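Local coordinates for protein PLP-Dependent L-Arginine Hydroxylase MppP (Streptomyces wadayamensis, PDB 6C9B) that is a pyridoxal phosphate-dependent enzyme that acts on L-arginine as an oxidase, using a fold shared with class I aminotransferases, at residues B[308-322]-B[346-358]. Sequence-based numbering, arbitrary orientation.
Sequences SVERVAFAGRTGTEV and DGDHMVRIALSRS. With EGV ((4S)-5-carbamimidamido-4-hydroxy-2-oxopentanoic acid), chain F.
With CG anti to the backbone N (chi1 -161°) and a bend at chi3 (71°), Arg352 runs its side chain past Val309 and lays one guanidinium face over that valine's methyl. Val309 CG1 sits 3.6 Å from Arg352 CZ, over the centre of the group, leaving the guanidinium edge for the carboxylate of the bound 4-hydroxy-2-ketoarginine. There Arg352 NH1 donates to O12 of the ligand at 2.8 Å and Arg352 NH2 to O11 at 3.0 Å, a bidentate grip; Ala26 O takes a further bond from NH1. Farther along the same face of the sheet, Met350 crosses Arg311, its SD over one face of the guanidinium, while Asp302 pairs with Arg311 NE. Strands 309-314 and 350-354 are antiparallel neighbours in the small mixed sheet, built mostly from C-terminal strands, of this class I aminotransferase fold; Arg352 holds the carboxylate of this product, consistent with the arginine that binds the substrate carboxylate in class I aminotransferases. Val312, Val351 and Ile353 lie on the other face, Val312 toward strand 298-299 and Ile353 packed on helices 256-291 and 359-372. At the end of strand 309-314, His349 O lies over one face of the Phe314 ring, 3.3 Å from Phe314 CE1, and also accepts from Phe314 N; Val322 CG2 covers the opposite face. His349 ND1 donates nearly straight (167°) to Arg317 O at 2.6 Å, in the imidazole plane but from above the carbonyl plane. Thr318 OG1 caps helix 319-327 by accepting from Glu321 N, a weak return bond from Thr318 N to Glu321 OE2 completes a capping box, and Gly319 N donates a hydrogen bond to Asp348 O at 2.8 Å. At the other end a water bridges Ser308 OG and Ser356 OG.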
# COMPACT_ATOMS: atom_id res chain seq x y z
N SER B 308 -7.74 20.72 -6.69
CA SER B 308 -8.95 20.32 -5.97
C SER B 308 -8.90 20.65 -4.49
O SER B 308 -9.75 20.18 -3.74
CB SER B 308 -9.19 18.82 -6.13
OG SER B 308 -8.11 18.08 -5.56
N VAL B 309 -7.92 21.42 -4.06
CA VAL B 309 -7.88 21.92 -2.69
C VAL B 309 -7.66 23.43 -2.75
O VAL B 309 -7.13 23.97 -3.71
CB VAL B 309 -6.80 21.22 -1.86
CG1 VAL B 309 -7.07 19.72 -1.79
CG2 VAL B 309 -5.37 21.47 -2.46
N GLU B 310 -8.09 24.11 -1.68
CA GLU B 310 -8.09 25.57 -1.66
C GLU B 310 -7.60 26.06 -0.30
O GLU B 310 -8.22 25.77 0.72
CB GLU B 310 -9.50 26.12 -1.95
CG GLU B 310 -9.66 27.62 -1.86
CD GLU B 310 -9.09 28.38 -3.06
OE1 GLU B 310 -8.43 27.78 -3.93
OE2 GLU B 310 -9.30 29.60 -3.11
N ARG B 311 -6.56 26.89 -0.31
CA ARG B 311 -6.09 27.55 0.90
C ARG B 311 -6.86 28.83 1.14
O ARG B 311 -7.17 29.58 0.20
CB ARG B 311 -4.60 27.89 0.81
CG ARG B 311 -3.68 26.68 0.68
CD ARG B 311 -2.25 27.07 1.01
NE ARG B 311 -1.69 28.00 0.04
CZ ARG B 311 -0.48 28.55 0.17
NH1 ARG B 311 0.24 28.26 1.23
NH2 ARG B 311 -0.02 29.39 -0.75
N VAL B 312 -7.17 29.09 2.40
CA VAL B 312 -7.82 30.32 2.83
C VAL B 312 -6.98 30.90 3.97
O VAL B 312 -6.61 30.18 4.90
CB VAL B 312 -9.27 30.08 3.27
CG1 VAL B 312 -9.34 29.12 4.39
CG2 VAL B 312 -9.93 31.40 3.66
N ALA B 313 -6.64 32.18 3.87
CA ALA B 313 -5.85 32.86 4.89
C ALA B 313 -6.73 33.82 5.68
O ALA B 313 -7.71 34.38 5.15
CB ALA B 313 -4.70 33.67 4.28
N PHE B 314 -6.36 34.05 6.92
CA PHE B 314 -7.11 34.99 7.74
C PHE B 314 -6.13 35.83 8.55
O PHE B 314 -5.06 35.35 8.94
CB PHE B 314 -8.11 34.29 8.65
CG PHE B 314 -7.81 32.87 8.88
CD1 PHE B 314 -6.90 32.50 9.85
CD2 PHE B 314 -8.38 31.90 8.08
CE1 PHE B 314 -6.59 31.18 10.04
CE2 PHE B 314 -8.08 30.59 8.25
CZ PHE B 314 -7.18 30.23 9.24
N ALA B 315 -6.47 37.09 8.74
CA ALA B 315 -5.75 37.89 9.69
C ALA B 315 -6.41 37.72 11.05
O ALA B 315 -7.62 37.51 11.15
CB ALA B 315 -5.74 39.36 9.27
N GLY B 316 -5.59 37.74 12.10
CA GLY B 316 -6.11 37.83 13.44
C GLY B 316 -6.41 36.52 14.14
O GLY B 316 -6.74 36.54 15.33
N ARG B 317 -6.31 35.39 13.45
CA ARG B 317 -6.48 34.10 14.10
C ARG B 317 -5.61 33.06 13.41
O ARG B 317 -5.16 33.26 12.28
CB ARG B 317 -7.93 33.62 14.09
CG ARG B 317 -8.68 33.87 12.79
CD ARG B 317 -10.01 34.52 13.08
NE ARG B 317 -10.79 33.69 14.00
CZ ARG B 317 -12.05 33.93 14.34
NH1 ARG B 317 -12.69 34.99 13.85
NH2 ARG B 317 -12.67 33.11 15.18
N THR B 318 -5.41 31.94 14.10
CA THR B 318 -4.64 30.83 13.56
C THR B 318 -5.56 29.77 12.94
O THR B 318 -6.75 29.68 13.24
CB THR B 318 -3.78 30.17 14.63
OG1 THR B 318 -4.62 29.50 15.58
CG2 THR B 318 -2.90 31.22 15.32
N GLY B 319 -4.98 28.97 12.05
CA GLY B 319 -5.74 27.90 11.44
C GLY B 319 -6.16 26.85 12.44
O GLY B 319 -7.23 26.24 12.29
N THR B 320 -5.34 26.61 13.46
CA THR B 320 -5.71 25.70 14.53
C THR B 320 -6.95 26.19 15.27
O THR B 320 -7.88 25.41 15.54
CB THR B 320 -4.53 25.52 15.48
OG1 THR B 320 -3.45 24.90 14.77
CG2 THR B 320 -4.89 24.64 16.65
N GLU B 321 -7.01 27.49 15.59
CA GLU B 321 -8.18 28.02 16.27
C GLU B 321 -9.41 27.99 15.38
O GLU B 321 -10.51 27.63 15.83
CB GLU B 321 -7.90 29.45 16.75
CG GLU B 321 -6.81 29.56 17.80
CD GLU B 321 -6.29 30.98 17.96
OE1 GLU B 321 -5.43 31.20 18.83
OE2 GLU B 321 -6.74 31.87 17.20
N VAL B 322 -9.26 28.38 14.11
CA VAL B 322 -10.38 28.29 13.17
C VAL B 322 -10.85 26.84 13.07
O VAL B 322 -12.06 26.56 13.07
CB VAL B 322 -9.97 28.83 11.79
CG1 VAL B 322 -11.03 28.50 10.74
CG2 VAL B 322 -9.73 30.33 11.86
N ASP B 346 4.90 29.31 9.12
CA ASP B 346 4.54 29.92 7.84
C ASP B 346 3.07 29.66 7.50
O ASP B 346 2.45 30.44 6.77
CB ASP B 346 5.43 29.39 6.71
CG ASP B 346 6.87 29.95 6.73
OD1 ASP B 346 7.21 30.82 7.56
OD2 ASP B 346 7.66 29.47 5.88
N GLY B 347 2.50 28.56 8.00
CA GLY B 347 1.12 28.20 7.71
C GLY B 347 0.15 28.46 8.84
O GLY B 347 -0.97 27.94 8.85
N ASP B 348 0.58 29.26 9.82
CA ASP B 348 -0.21 29.40 11.04
C ASP B 348 -1.53 30.12 10.81
O ASP B 348 -2.43 29.99 11.64
CB ASP B 348 0.56 30.14 12.12
CG ASP B 348 0.92 29.25 13.28
OD1 ASP B 348 0.04 28.49 13.73
OD2 ASP B 348 2.09 29.30 13.73
N HIS B 349 -1.66 30.88 9.73
CA HIS B 349 -2.87 31.67 9.54
C HIS B 349 -3.64 31.22 8.31
O HIS B 349 -4.36 32.01 7.71
CB HIS B 349 -2.51 33.15 9.47
CG HIS B 349 -1.91 33.66 10.74
ND1 HIS B 349 -2.66 33.90 11.87
CD2 HIS B 349 -0.63 33.95 11.07
CE1 HIS B 349 -1.87 34.32 12.84
NE2 HIS B 349 -0.63 34.35 12.38
N MET B 350 -3.53 29.94 7.95
CA MET B 350 -4.28 29.36 6.85
C MET B 350 -4.93 28.04 7.25
O MET B 350 -4.42 27.29 8.10
CB MET B 350 -3.40 29.13 5.64
CG MET B 350 -2.92 30.43 5.03
SD MET B 350 -1.83 30.09 3.63
CE MET B 350 -0.25 29.84 4.46
N VAL B 351 -6.07 27.75 6.62
CA VAL B 351 -6.63 26.40 6.57
C VAL B 351 -6.80 26.01 5.11
O VAL B 351 -6.84 26.85 4.21
CB VAL B 351 -7.99 26.26 7.29
CG1 VAL B 351 -7.87 26.63 8.74
CG2 VAL B 351 -9.02 27.11 6.64
N ARG B 352 -6.93 24.71 4.89
CA ARG B 352 -7.13 24.16 3.55
C ARG B 352 -8.50 23.49 3.49
O ARG B 352 -8.89 22.78 4.42
CB ARG B 352 -6.04 23.14 3.19
CG ARG B 352 -5.94 22.89 1.70
CD ARG B 352 -5.09 21.65 1.37
NE ARG B 352 -5.80 20.42 1.74
CZ ARG B 352 -5.41 19.19 1.41
NH1 ARG B 352 -6.13 18.15 1.79
NH2 ARG B 352 -4.30 18.99 0.70
N ILE B 353 -9.22 23.75 2.40
CA ILE B 353 -10.56 23.22 2.14
C ILE B 353 -10.51 22.28 0.94
O ILE B 353 -9.93 22.63 -0.10
CB ILE B 353 -11.54 24.37 1.86
CG1 ILE B 353 -11.64 25.27 3.09
CG2 ILE B 353 -12.92 23.86 1.46
CD1 ILE B 353 -12.41 26.55 2.79
N ALA B 354 -11.12 21.10 1.08
CA ALA B 354 -11.22 20.14 -0.01
C ALA B 354 -12.38 20.48 -0.94
O ALA B 354 -13.51 20.70 -0.49
CB ALA B 354 -11.45 18.73 0.55
N LEU B 355 -12.09 20.53 -2.23
CA LEU B 355 -13.08 20.90 -3.24
C LEU B 355 -13.69 19.70 -3.96
O LEU B 355 -14.72 19.86 -4.63
CB LEU B 355 -12.46 21.84 -4.27
CG LEU B 355 -11.90 23.17 -3.75
CD1 LEU B 355 -11.38 23.97 -4.93
CD2 LEU B 355 -12.96 23.98 -3.00
N SER B 356 -13.07 18.52 -3.85
CA SER B 356 -13.63 17.32 -4.49
C SER B 356 -14.71 16.75 -3.59
O SER B 356 -14.56 15.70 -2.95
CB SER B 356 -12.54 16.29 -4.78
OG SER B 356 -11.65 16.81 -5.76
N ARG B 357 -15.83 17.47 -3.57
CA ARG B 357 -16.95 17.26 -2.68
C ARG B 357 -18.20 17.66 -3.44
O ARG B 357 -18.17 18.56 -4.27
CB ARG B 357 -16.88 18.11 -1.41
CG ARG B 357 -15.69 17.82 -0.51
CD ARG B 357 -15.82 16.45 0.06
NE ARG B 357 -14.81 16.20 1.09
CZ ARG B 357 -13.57 15.80 0.85
NH1 ARG B 357 -13.13 15.58 -0.39
NH2 ARG B 357 -12.77 15.61 1.87
N SER B 358 -19.31 17.01 -3.12
CA SER B 358 -20.58 17.50 -3.64
C SER B 358 -20.78 18.94 -3.19
O SER B 358 -20.38 19.34 -2.10
CB SER B 358 -21.72 16.60 -3.16
OG SER B 358 -21.61 15.34 -3.79
C10 EGV F . -4.37 15.32 0.90
C02 EGV F . -3.44 10.67 2.63
C03 EGV F . -1.17 9.93 3.36
C06 EGV F . -3.26 11.63 1.48
C07 EGV F . -3.66 13.04 1.98
C09 EGV F . -3.38 14.17 0.96
N01 EGV F . -2.34 10.72 3.59
N04 EGV F . -0.10 9.97 4.30
N05 EGV F . -1.06 9.20 2.27
O08 EGV F . -4.07 11.27 0.44
O11 EGV F . -4.23 16.11 -0.01
O12 EGV F . -5.29 15.45 1.73
O13 EGV F . -2.40 14.17 0.22
O HOH W 1 -10.43 17.69 -2.64
O HOH W 2 -9.24 15.54 -5.26
O HOH W 3 -2.39 27.17 13.14